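Local structure of putative modification methylase (Thermus thermophilus, 2ZIE) at residues R92-V97 against E168-Q173; N132-H137 against Q203-I208; Q184-K189 against S233-V238. The protein probably transfers a methyl group from S-adenosyl-L-methionine to the N4 atom of cytosine in DNA, as a member of the N(4)/N(6)-methyltransferase family. One frame throughout, in Å; residues are numbered along the deposited sequence.

Interaction 1. Residues R92-V97 against E168-Q173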
loop_
_atom_site.group_PDB
_atom_site.type_symbol
_atom_site.label_atom_id
_atom_site.label_comp_id
_atom_site.label_asym_id
_atom_site.label_seq_id
_atom_site.Cartn_x
_atom_site.Cartn_y
_atom_site.Cartn_z
ATOM N N ARG A 92 11.322 2.965 15.860
ATOM C CA ARG A 92 10.574 2.642 14.667
ATOM C C ARG A 92 10.845 1.254 14.104
ATOM O O ARG A 92 11.968 0.766 14.141
ATOM C CB ARG A 92 10.915 3.710 13.644
ATOM C CG ARG A 92 10.263 3.612 12.312
ATOM C CD ARG A 92 10.735 4.798 11.479
ATOM N NE ARG A 92 10.611 6.044 12.229
ATOM C CZ ARG A 92 10.258 7.197 11.681
ATOM N NH1 ARG A 92 10.000 7.248 10.381
ATOM N NH2 ARG A 92 10.151 8.287 12.427
ATOM N N LEU A 93 9.793 0.617 13.601
ATOM C CA LEU A 93 9.902 -0.695 12.975
ATOM C C LEU A 93 9.738 -0.449 11.479
ATOM O O LEU A 93 8.703 0.057 11.044
ATOM C CB LEU A 93 8.799 -1.641 13.474
ATOM C CG LEU A 93 8.552 -2.947 12.686
ATOM C CD1 LEU A 93 9.846 -3.732 12.526
ATOM C CD2 LEU A 93 7.507 -3.797 13.402
ATOM N N VAL A 94 10.766 -0.776 10.701
ATOM C CA VAL A 94 10.720 -0.588 9.252
ATOM C C VAL A 94 10.749 -1.949 8.578
ATOM O O VAL A 94 11.713 -2.702 8.700
ATOM C CB VAL A 94 11.910 0.265 8.766
ATOM C CG1 VAL A 94 11.872 0.439 7.256
ATOM C CG2 VAL A 94 11.854 1.614 9.441
ATOM N N ILE A 95 9.668 -2.266 7.879
ATOM C CA ILE A 95 9.549 -3.546 7.201
ATOM C C ILE A 95 9.506 -3.345 5.697
ATOM O O ILE A 95 8.623 -2.667 5.184
ATOM C CB ILE A 95 8.255 -4.273 7.637
ATOM C CG1 ILE A 95 8.224 -4.405 9.164
ATOM C CG2 ILE A 95 8.167 -5.636 6.964
ATOM C CD1 ILE A 95 6.905 -4.888 9.707
ATOM N N VAL A 96 10.464 -3.919 4.984
ATOM C CA VAL A 96 10.455 -3.783 3.542
ATOM C C VAL A 96 9.850 -5.069 2.972
ATOM O O VAL A 96 10.397 -6.156 3.106
ATOM C CB VAL A 96 11.888 -3.459 2.999
ATOM C CG1 VAL A 96 12.919 -4.019 3.910
ATOM C CG2 VAL A 96 12.075 -4.000 1.600
ATOM N N VAL A 97 8.683 -4.924 2.357
ATOM C CA VAL A 97 7.958 -6.055 1.815
ATOM C C VAL A 97 7.413 -5.844 0.435
ATOM O O VAL A 97 6.975 -4.764 0.087
ATOM C CB VAL A 97 6.700 -6.389 2.636
ATOM C CG1 VAL A 97 6.610 -7.889 2.858
ATOM C CG2 VAL A 97 6.672 -5.598 3.906
ATOM N N GLU A 168 7.991 -2.424 -4.068
ATOM C CA GLU A 168 8.017 -3.083 -2.780
ATOM C C GLU A 168 7.665 -1.964 -1.821
ATOM O O GLU A 168 7.912 -0.800 -2.117
ATOM C CB GLU A 168 9.393 -3.657 -2.473
ATOM C CG GLU A 168 9.573 -5.054 -3.011
ATOM C CD GLU A 168 10.726 -5.770 -2.362
ATOM O OE1 GLU A 168 10.859 -5.660 -1.130
ATOM O OE2 GLU A 168 11.493 -6.448 -3.070
ATOM N N TYR A 169 7.056 -2.297 -0.692
ATOM C CA TYR A 169 6.679 -1.273 0.266
ATOM C C TYR A 169 7.663 -1.219 1.416
ATOM O O TYR A 169 8.121 -2.257 1.896
ATOM C CB TYR A 169 5.282 -1.545 0.817
ATOM C CG TYR A 169 4.228 -1.751 -0.241
ATOM C CD1 TYR A 169 4.184 -2.928 -0.992
ATOM C CD2 TYR A 169 3.286 -0.766 -0.513
ATOM C CE1 TYR A 169 3.225 -3.118 -1.988
ATOM C CE2 TYR A 169 2.323 -0.945 -1.515
ATOM C CZ TYR A 169 2.302 -2.121 -2.245
ATOM O OH TYR A 169 1.367 -2.295 -3.242
ATOM N N ILE A 170 8.022 -0.008 1.836
ATOM C CA ILE A 170 8.904 0.135 2.986
ATOM C C ILE A 170 7.969 0.613 4.095
ATOM O O ILE A 170 7.696 1.804 4.228
ATOM C CB ILE A 170 10.017 1.167 2.750
ATOM C CG1 ILE A 170 10.925 0.691 1.615
ATOM C CG2 ILE A 170 10.845 1.334 4.021
ATOM C CD1 ILE A 170 12.070 1.633 1.312
ATOM N N LEU A 171 7.448 -0.334 4.867
ATOM C CA LEU A 171 6.521 -0.010 5.935
ATOM C C LEU A 171 7.217 0.653 7.099
ATOM O O LEU A 171 8.359 0.337 7.424
ATOM C CB LEU A 171 5.797 -1.271 6.410
ATOM C CG LEU A 171 4.912 -1.941 5.362
ATOM C CD1 LEU A 171 4.148 -3.106 6.000
ATOM C CD2 LEU A 171 3.944 -0.912 4.783
HETATM N N MSE A 172 6.506 1.572 7.734
HETATM C CA MSE A 172 7.047 2.301 8.858
HETATM C C MSE A 172 6.090 2.315 10.041
HETATM O O MSE A 172 5.027 2.935 9.991
HETATM C CB MSE A 172 7.340 3.721 8.435
HETATM C CG MSE A 172 8.666 4.164 8.910
HETATM SE SE MSE A 172 9.824 4.478 7.367
HETATM C CE MSE A 172 9.483 6.452 7.308
ATOM N N GLN A 173 6.488 1.654 11.118
ATOM C CA GLN A 173 5.649 1.563 12.302
ATOM C C GLN A 173 6.382 2.142 13.485
ATOM O O GLN A 173 7.469 1.697 13.850
ATOM C CB GLN A 173 5.275 0.104 12.558
ATOM C CG GLN A 173 4.626 -0.559 11.361
ATOM C CD GLN A 173 3.351 0.139 10.944
ATOM O OE1 GLN A 173 3.153 0.439 9.768
ATOM N NE2 GLN A 173 2.476 0.401 11.908
#

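Interaction 2. Residues N132-H137 against Q203-I208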
loop_
_atom_site.group_PDB
_atom_site.type_symbol
_atom_site.label_atom_id
_atom_site.label_comp_id
_atom_site.label_asym_id
_atom_site.label_seq_id
_atom_site.Cartn_x
_atom_site.Cartn_y
_atom_site.Cartn_z
ATOM N N ASN A 132 3.444 7.050 7.032
ATOM C CA ASN A 132 3.376 6.806 5.596
ATOM C C ASN A 132 4.575 6.019 5.152
ATOM O O ASN A 132 5.703 6.321 5.526
ATOM C CB ASN A 132 3.299 8.099 4.795
ATOM C CG ASN A 132 1.890 8.600 4.665
ATOM O OD1 ASN A 132 0.976 7.828 4.374
ATOM N ND2 ASN A 132 1.699 9.896 4.878
ATOM N N PRO A 133 4.340 4.989 4.339
ATOM C CA PRO A 133 5.406 4.129 3.831
ATOM C C PRO A 133 6.126 4.760 2.648
ATOM O O PRO A 133 5.619 5.676 2.017
ATOM C CB PRO A 133 4.649 2.872 3.441
ATOM C CG PRO A 133 3.389 3.459 2.853
ATOM C CD PRO A 133 3.024 4.557 3.833
ATOM N N ILE A 134 7.325 4.276 2.373
ATOM C CA ILE A 134 8.087 4.754 1.246
ATOM C C ILE A 134 7.914 3.670 0.201
ATOM O O ILE A 134 7.923 2.475 0.518
ATOM C CB ILE A 134 9.575 4.904 1.583
ATOM C CG1 ILE A 134 9.761 6.044 2.578
ATOM C CG2 ILE A 134 10.381 5.190 0.317
ATOM C CD1 ILE A 134 11.186 6.211 3.049
ATOM N N ILE A 135 7.727 4.090 -1.041
ATOM C CA ILE A 135 7.564 3.145 -2.127
ATOM C C ILE A 135 8.906 2.935 -2.808
ATOM O O ILE A 135 9.521 3.879 -3.298
ATOM C CB ILE A 135 6.528 3.633 -3.169
ATOM C CG1 ILE A 135 5.105 3.401 -2.663
ATOM C CG2 ILE A 135 6.667 2.818 -4.451
ATOM C CD1 ILE A 135 4.821 3.960 -1.345
ATOM N N TRP A 136 9.372 1.697 -2.803
ATOM C CA TRP A 136 10.624 1.377 -3.453
ATOM C C TRP A 136 10.320 0.899 -4.864
ATOM O O TRP A 136 9.815 -0.205 -5.072
ATOM C CB TRP A 136 11.379 0.287 -2.686
ATOM C CG TRP A 136 12.635 -0.177 -3.383
ATOM C CD1 TRP A 136 13.469 0.578 -4.158
ATOM C CD2 TRP A 136 13.244 -1.470 -3.285
ATOM N NE1 TRP A 136 14.560 -0.158 -4.540
ATOM C CE2 TRP A 136 14.450 -1.418 -4.019
ATOM C CE3 TRP A 136 12.891 -2.666 -2.643
ATOM C CZ2 TRP A 136 15.313 -2.521 -4.130
ATOM C CZ3 TRP A 136 13.749 -3.767 -2.752
ATOM C CH2 TRP A 136 14.947 -3.681 -3.492
ATOM N N HIS A 137 10.605 1.747 -5.839
ATOM C CA HIS A 137 10.367 1.365 -7.210
ATOM C C HIS A 137 11.579 0.574 -7.678
ATOM O O HIS A 137 12.529 1.152 -8.178
ATOM C CB HIS A 137 10.174 2.599 -8.072
ATOM C CG HIS A 137 9.515 2.308 -9.376
ATOM N ND1 HIS A 137 9.177 3.292 -10.277
ATOM C CD2 HIS A 137 9.128 1.136 -9.934
ATOM C CE1 HIS A 137 8.610 2.740 -11.333
ATOM N NE2 HIS A 137 8.569 1.433 -11.149
ATOM N N GLN A 203 8.662 10.226 -0.702
ATOM C CA GLN A 203 7.873 9.017 -0.651
ATOM C C GLN A 203 8.194 7.906 -1.675
ATOM O O GLN A 203 7.900 6.744 -1.416
ATOM C CB GLN A 203 6.389 9.382 -0.663
ATOM C CG GLN A 203 5.507 8.208 -0.322
ATOM C CD GLN A 203 4.170 8.611 0.258
ATOM O OE1 GLN A 203 3.625 9.651 -0.092
ATOM N NE2 GLN A 203 3.623 7.773 1.139
ATOM N N ILE A 204 8.799 8.234 -2.813
ATOM C CA ILE A 204 9.144 7.198 -3.796
ATOM C C ILE A 204 10.654 7.154 -4.041
ATOM O O ILE A 204 11.258 8.173 -4.350
ATOM C CB ILE A 204 8.523 7.438 -5.209
ATOM C CG1 ILE A 204 7.053 7.826 -5.131
ATOM C CG2 ILE A 204 8.682 6.184 -6.049
ATOM C CD1 ILE A 204 6.161 6.719 -4.745
ATOM N N TRP A 205 11.263 5.980 -3.902
ATOM C CA TRP A 205 12.680 5.835 -4.188
ATOM C C TRP A 205 12.794 5.072 -5.496
ATOM O O TRP A 205 12.348 3.927 -5.590
ATOM C CB TRP A 205 13.399 5.040 -3.114
ATOM C CG TRP A 205 13.654 5.787 -1.861
ATOM C CD1 TRP A 205 13.428 7.109 -1.630
ATOM C CD2 TRP A 205 14.135 5.239 -0.631
ATOM N NE1 TRP A 205 13.732 7.420 -0.329
ATOM C CE2 TRP A 205 14.168 6.290 0.308
ATOM C CE3 TRP A 205 14.541 3.957 -0.232
ATOM C CZ2 TRP A 205 14.588 6.104 1.629
ATOM C CZ3 TRP A 205 14.959 3.768 1.078
ATOM C CH2 TRP A 205 14.978 4.841 1.995
ATOM N N ASP A 206 13.386 5.697 -6.506
ATOM C CA ASP A 206 13.536 5.032 -7.793
ATOM C C ASP A 206 14.971 5.012 -8.281
ATOM O O ASP A 206 15.227 4.674 -9.431
ATOM C CB ASP A 206 12.682 5.710 -8.853
ATOM C CG ASP A 206 13.121 7.128 -9.124
ATOM O OD1 ASP A 206 14.281 7.469 -8.803
ATOM O OD2 ASP A 206 12.309 7.902 -9.669
ATOM N N ASP A 207 15.899 5.371 -7.404
ATOM C CA ASP A 207 17.310 5.412 -7.747
ATOM C C ASP A 207 18.122 4.261 -7.164
ATOM O O ASP A 207 19.350 4.286 -7.187
ATOM C CB ASP A 207 17.916 6.747 -7.302
ATOM C CG ASP A 207 17.649 7.068 -5.825
ATOM O OD1 ASP A 207 18.225 8.065 -5.333
ATOM O OD2 ASP A 207 16.870 6.350 -5.154
ATOM N N ILE A 208 17.441 3.256 -6.630
ATOM C CA ILE A 208 18.124 2.101 -6.075
ATOM C C ILE A 208 17.660 0.887 -6.871
ATOM O O ILE A 208 16.625 0.289 -6.574
ATOM C CB ILE A 208 17.784 1.900 -4.599
ATOM C CG1 ILE A 208 18.207 3.132 -3.797
ATOM C CG2 ILE A 208 18.487 0.661 -4.075
ATOM C CD1 ILE A 208 17.896 3.042 -2.315
HETATM O O HOH W 1 0.484 6.676 2.034
#

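Interaction 3. Residues Q184-K189 against S233-V238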
loop_
_atom_site.group_PDB
_atom_site.type_symbol
_atom_site.label_atom_id
_atom_site.label_comp_id
_atom_site.label_asym_id
_atom_site.label_seq_id
_atom_site.Cartn_x
_atom_site.Cartn_y
_atom_site.Cartn_z
ATOM N N GLN A 184 24.295 15.999 21.668
ATOM C CA GLN A 184 24.661 16.952 20.640
ATOM C C GLN A 184 25.636 16.339 19.644
ATOM O O GLN A 184 25.578 16.639 18.457
ATOM C CB GLN A 184 25.278 18.202 21.264
ATOM C CG GLN A 184 24.281 19.121 21.937
ATOM C CD GLN A 184 24.947 20.328 22.573
ATOM O OE1 GLN A 184 25.693 20.202 23.541
ATOM N NE2 GLN A 184 24.683 21.506 22.024
ATOM N N GLU A 185 26.531 15.478 20.120
ATOM C CA GLU A 185 27.482 14.856 19.219
ATOM C C GLU A 185 26.745 13.911 18.281
ATOM O O GLU A 185 26.982 13.915 17.070
ATOM C CB GLU A 185 28.538 14.082 19.988
ATOM C CG GLU A 185 29.754 13.765 19.132
ATOM C CD GLU A 185 30.809 12.958 19.864
ATOM O OE1 GLU A 185 31.960 12.914 19.369
ATOM O OE2 GLU A 185 30.490 12.363 20.920
ATOM N N GLN A 186 25.853 13.103 18.844
ATOM C CA GLN A 186 25.066 12.166 18.049
ATOM C C GLN A 186 24.349 12.895 16.929
ATOM O O GLN A 186 24.385 12.475 15.778
ATOM C CB GLN A 186 24.015 11.475 18.903
ATOM C CG GLN A 186 24.550 10.473 19.883
ATOM C CD GLN A 186 23.428 9.719 20.548
ATOM O OE1 GLN A 186 22.512 10.320 21.110
ATOM N NE2 GLN A 186 23.482 8.391 20.481
ATOM N N ARG A 187 23.681 13.983 17.291
ATOM C CA ARG A 187 22.952 14.779 16.330
ATOM C C ARG A 187 23.889 15.315 15.274
ATOM O O ARG A 187 23.579 15.297 14.089
ATOM C CB ARG A 187 22.259 15.930 17.025
ATOM C CG ARG A 187 21.160 15.490 17.966
ATOM C CD ARG A 187 20.498 16.691 18.615
ATOM N NE ARG A 187 20.224 17.728 17.624
ATOM C CZ ARG A 187 19.714 18.923 17.907
ATOM N NH1 ARG A 187 19.413 19.244 19.161
ATOM N NH2 ARG A 187 19.502 19.800 16.934
ATOM N N GLU A 188 25.052 15.776 15.701
ATOM C CA GLU A 188 26.005 16.327 14.763
ATOM C C GLU A 188 26.575 15.295 13.818
ATOM O O GLU A 188 26.624 15.522 12.615
ATOM C CB GLU A 188 27.123 17.046 15.514
ATOM C CG GLU A 188 26.822 18.516 15.695
ATOM C CD GLU A 188 27.378 19.085 16.975
ATOM O OE1 GLU A 188 28.563 18.807 17.278
ATOM O OE2 GLU A 188 26.626 19.816 17.667
ATOM N N LYS A 189 26.988 14.157 14.352
ATOM C CA LYS A 189 27.549 13.114 13.517
ATOM C C LYS A 189 26.501 12.338 12.738
ATOM O O LYS A 189 26.841 11.436 11.980
ATOM C CB LYS A 189 28.380 12.156 14.362
ATOM C CG LYS A 189 29.703 12.737 14.790
ATOM C CD LYS A 189 30.421 11.825 15.759
ATOM C CE LYS A 189 31.777 12.393 16.131
ATOM N NZ LYS A 189 32.544 11.459 17.001
ATOM N N SER A 233 17.931 6.559 12.877
ATOM C CA SER A 233 18.741 6.202 14.031
ATOM C C SER A 233 19.908 7.179 14.070
ATOM O O SER A 233 20.186 7.857 13.082
ATOM C CB SER A 233 19.266 4.773 13.912
ATOM O OG SER A 233 20.382 4.710 13.046
ATOM N N PHE A 234 20.583 7.252 15.212
ATOM C CA PHE A 234 21.731 8.124 15.382
ATOM C C PHE A 234 22.929 7.241 15.596
ATOM O O PHE A 234 22.772 6.070 15.945
ATOM C CB PHE A 234 21.544 9.003 16.614
ATOM C CG PHE A 234 20.448 10.009 16.471
ATOM C CD1 PHE A 234 20.693 11.244 15.876
ATOM C CD2 PHE A 234 19.160 9.714 16.906
ATOM C CE1 PHE A 234 19.672 12.171 15.716
ATOM C CE2 PHE A 234 18.139 10.632 16.751
ATOM C CZ PHE A 234 18.393 11.865 16.153
ATOM N N VAL A 235 24.122 7.791 15.391
ATOM C CA VAL A 235 25.341 7.024 15.600
ATOM C C VAL A 235 25.315 6.539 17.035
ATOM O O VAL A 235 24.892 7.261 17.940
ATOM C CB VAL A 235 26.608 7.877 15.379
ATOM C CG1 VAL A 235 26.662 8.345 13.942
ATOM C CG2 VAL A 235 26.604 9.069 16.308
ATOM N N GLY A 236 25.756 5.304 17.230
ATOM C CA GLY A 236 25.760 4.722 18.556
ATOM C C GLY A 236 24.496 3.933 18.859
ATOM O O GLY A 236 24.507 3.081 19.743
ATOM N N ASP A 237 23.409 4.205 18.140
ATOM C CA ASP A 237 22.150 3.491 18.377
ATOM C C ASP A 237 22.222 2.016 18.020
ATOM O O ASP A 237 23.095 1.582 17.272
ATOM C CB ASP A 237 21.001 4.107 17.574
ATOM C CG ASP A 237 20.411 5.327 18.231
ATOM O OD1 ASP A 237 20.813 5.661 19.359
ATOM O OD2 ASP A 237 19.531 5.952 17.618
ATOM N N VAL A 238 21.276 1.258 18.559
ATOM C CA VAL A 238 21.176 -0.173 18.309
ATOM C C VAL A 238 20.184 -0.434 17.173
ATOM O O VAL A 238 19.021 -0.054 17.266
ATOM C CB VAL A 238 20.682 -0.911 19.560
ATOM C CG1 VAL A 238 20.371 -2.375 19.218
ATOM C CG2 VAL A 238 21.729 -0.827 20.653
#

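Interaction 1. Residues R92-V97 against E168-Q173
The central sheet of the Rossmann-like methyltransferase fold runs through this contact, where Leu-93, Ile-95 and Val-97 form hydrogen-bonded antiparallel pairs with Gln-173, Leu-171 and Tyr-169. Strand 167-174 is the reversed strand that marks this fold: strand 91-102 runs parallel to strand 41-46 on its other side, yet meets 168-173 at 165°. Six backbone hydrogen bonds join the segments. The one from Leu-93 N to Gln-173 O (2.6 Å) is nearly straight and lies in the carbonyl plane; in the central pair, Ile-95 N approaches Leu-171 O at 2.9 Å, coming in 33° off the plane of the Leu-171 carbonyl.

The non-hydrogen-bonded pairs, Val-94 with Met-172 and Val-96 with Ile-170, send their side chains to the face covered by helix 222-232. Here Val-94 divides its branches between two neighbours: CG1, anti to the backbone N (chi1 179°), reaches CG2 of Ile-170 at 3.5 Å, while CG2 lies 4.1 Å from SE of Met-172, a selenomethionine whose side chain runs alongside in the same direction. On the reverse face, under helix 115-125, Ile-95 and Leu-171 meet CB to CB and Val-97 CG2 touches Leu-171 CD1. Tyr-169, on that same side, stacks its ring on His-116 and packs against Pro-133 of the second subunit.

Both ends carry charge. Val-96 CG2 sits 3.4 Å from OE1 of Glu-168, whose other oxygen is held in a salt bridge by Lys-138. At the opposite end Arg-92 lays its aliphatic chain across Met-172, CD approaching CG at 3.4 Å; the bend at chi3 then turns the guanidinium so that its edge, at NH1, meets the Met-172 CE methyl.

Interaction 2. Residues N132-H137 against Q203-I208
Ile-135 and Trp-136 pair in parallel with Ile-204 and Trp-205, the CA atoms 4.7 and 5.0 Å apart, so that the short strand 204-205 extends the methyltransferase sheet beyond strand 129-137. Three main-chain hydrogen bonds join them: Ile-135 N to Gln-203 O, Trp-205 N to Ile-135 O, and His-137 N to Trp-205 O.

Gln-203 adds a side-chain bond at the start. Its CG swings opposite the main-chain N (chi1 -168°), and the extended chain brings NE2 to Pro-133 O at 3.0 Å, the acceptor lying close to the amide plane. OE1 points to another protein chain, taking a hydrogen bond from Glu-166 N of the second subunit. A water that donates to Asn-132 OD1 receives only a weak bond from the same NE2.

The hydrophobic contacts fall on both faces. Ile-134 puts its CG2 methyl over the face of the Trp-205 five-membered ring, 3.8 Å from the centroid and 6° off the normal, a CH-pi contact, while CD1 lies against CZ2. Arg-227 of helix 222-232 makes a cation-pi contact with the same indole. On the opposite face Ile-135 CB and Ile-204 CD1 touch at 3.5 Å, the side chains side by side. Further along, Trp-136 turns its ring edge to the loop 206-208, and NE1 donates to Ile-208 O at 2.9 Å, almost within the indole plane.

Interaction 3. Residues Q184-K189 against S233-V238
Gln-186 and Val-235 make the close part of this contact, helix against loop. The Gln-186 chain, extended beyond CG, carries NE2 to Val-235 O at 3.1 Å; the donor lies nearly in line with the carbonyl, but the hydrogen bond is bent at the proton (141°) and the acceptor stands 27° out of the amide plane. The other end of the amide turns back to its own helix start, where OE1 accepts from Thr-183 N, so its rotation is probably fixed. A leucine in place of Gln-186 would probably leave Val-235 O and Thr-183 N without these partners, and the turn without its one hydrogen bond to residues 184-189.

Val-235 also rests its CG2 methyl on the helix at Gln-186 CA, 3.9 Å away, and turns CG1 to Lys-189 O at 3.7 Å. Phe-234 brings its ring edge to Gln-186 O, with CD1 at 3.9 Å. Phe-234 and Val-235 belong to a type II beta turn that ends at Asp-237 and leads from helix 222-232 into strand 238-241, a parallel strand of the Rossmann-like methyltransferase sheet. Within the turn, Asp-237 OD2, met from above the carboxylate plane, accepts from Phe-234 N at 2.9 Å, and Gly-236 has the positive phi (93°) expected at the third position.

The solvent side is looser. Exposed Lys-189 meets the loop through CB, near Val-235 CG2, then leads its chain away to a salt bridge between NZ and Glu-185 OE1 (2.8 Å), also exposed. Arg-187, peripheral here, only grazes the Phe-234 ring, its CG 4.3 Å from CE1, but its NE is held in a salt bridge by Glu-158 of the second subunit.

Overall arrangement
Interactions 1 and 2 are successive steps across one sheet, their centres about 11 Å apart. Strands 129-137 and 167-174 join them directly: Ile-170 N lies 2.8 Å from Ile-134 O and Glu-168 O lies 3.0 Å from Trp-136 N, both probable hydrogen bonds, and Ile-170 also packs on Trp-205. Each comes near the cofactor site, the side chains of Val-96 and Trp-136 both lying about 9 Å from that of Thr-248, which binds S-adenosyl-L-methionine. Interaction 3 is peripheral, its centre about 22 Å from that of interaction 1 and about 24 Å from that of interaction 2. Helix 222-232 nonetheless relates all three, packing on one face of each of the first two and leading into the turn of the third.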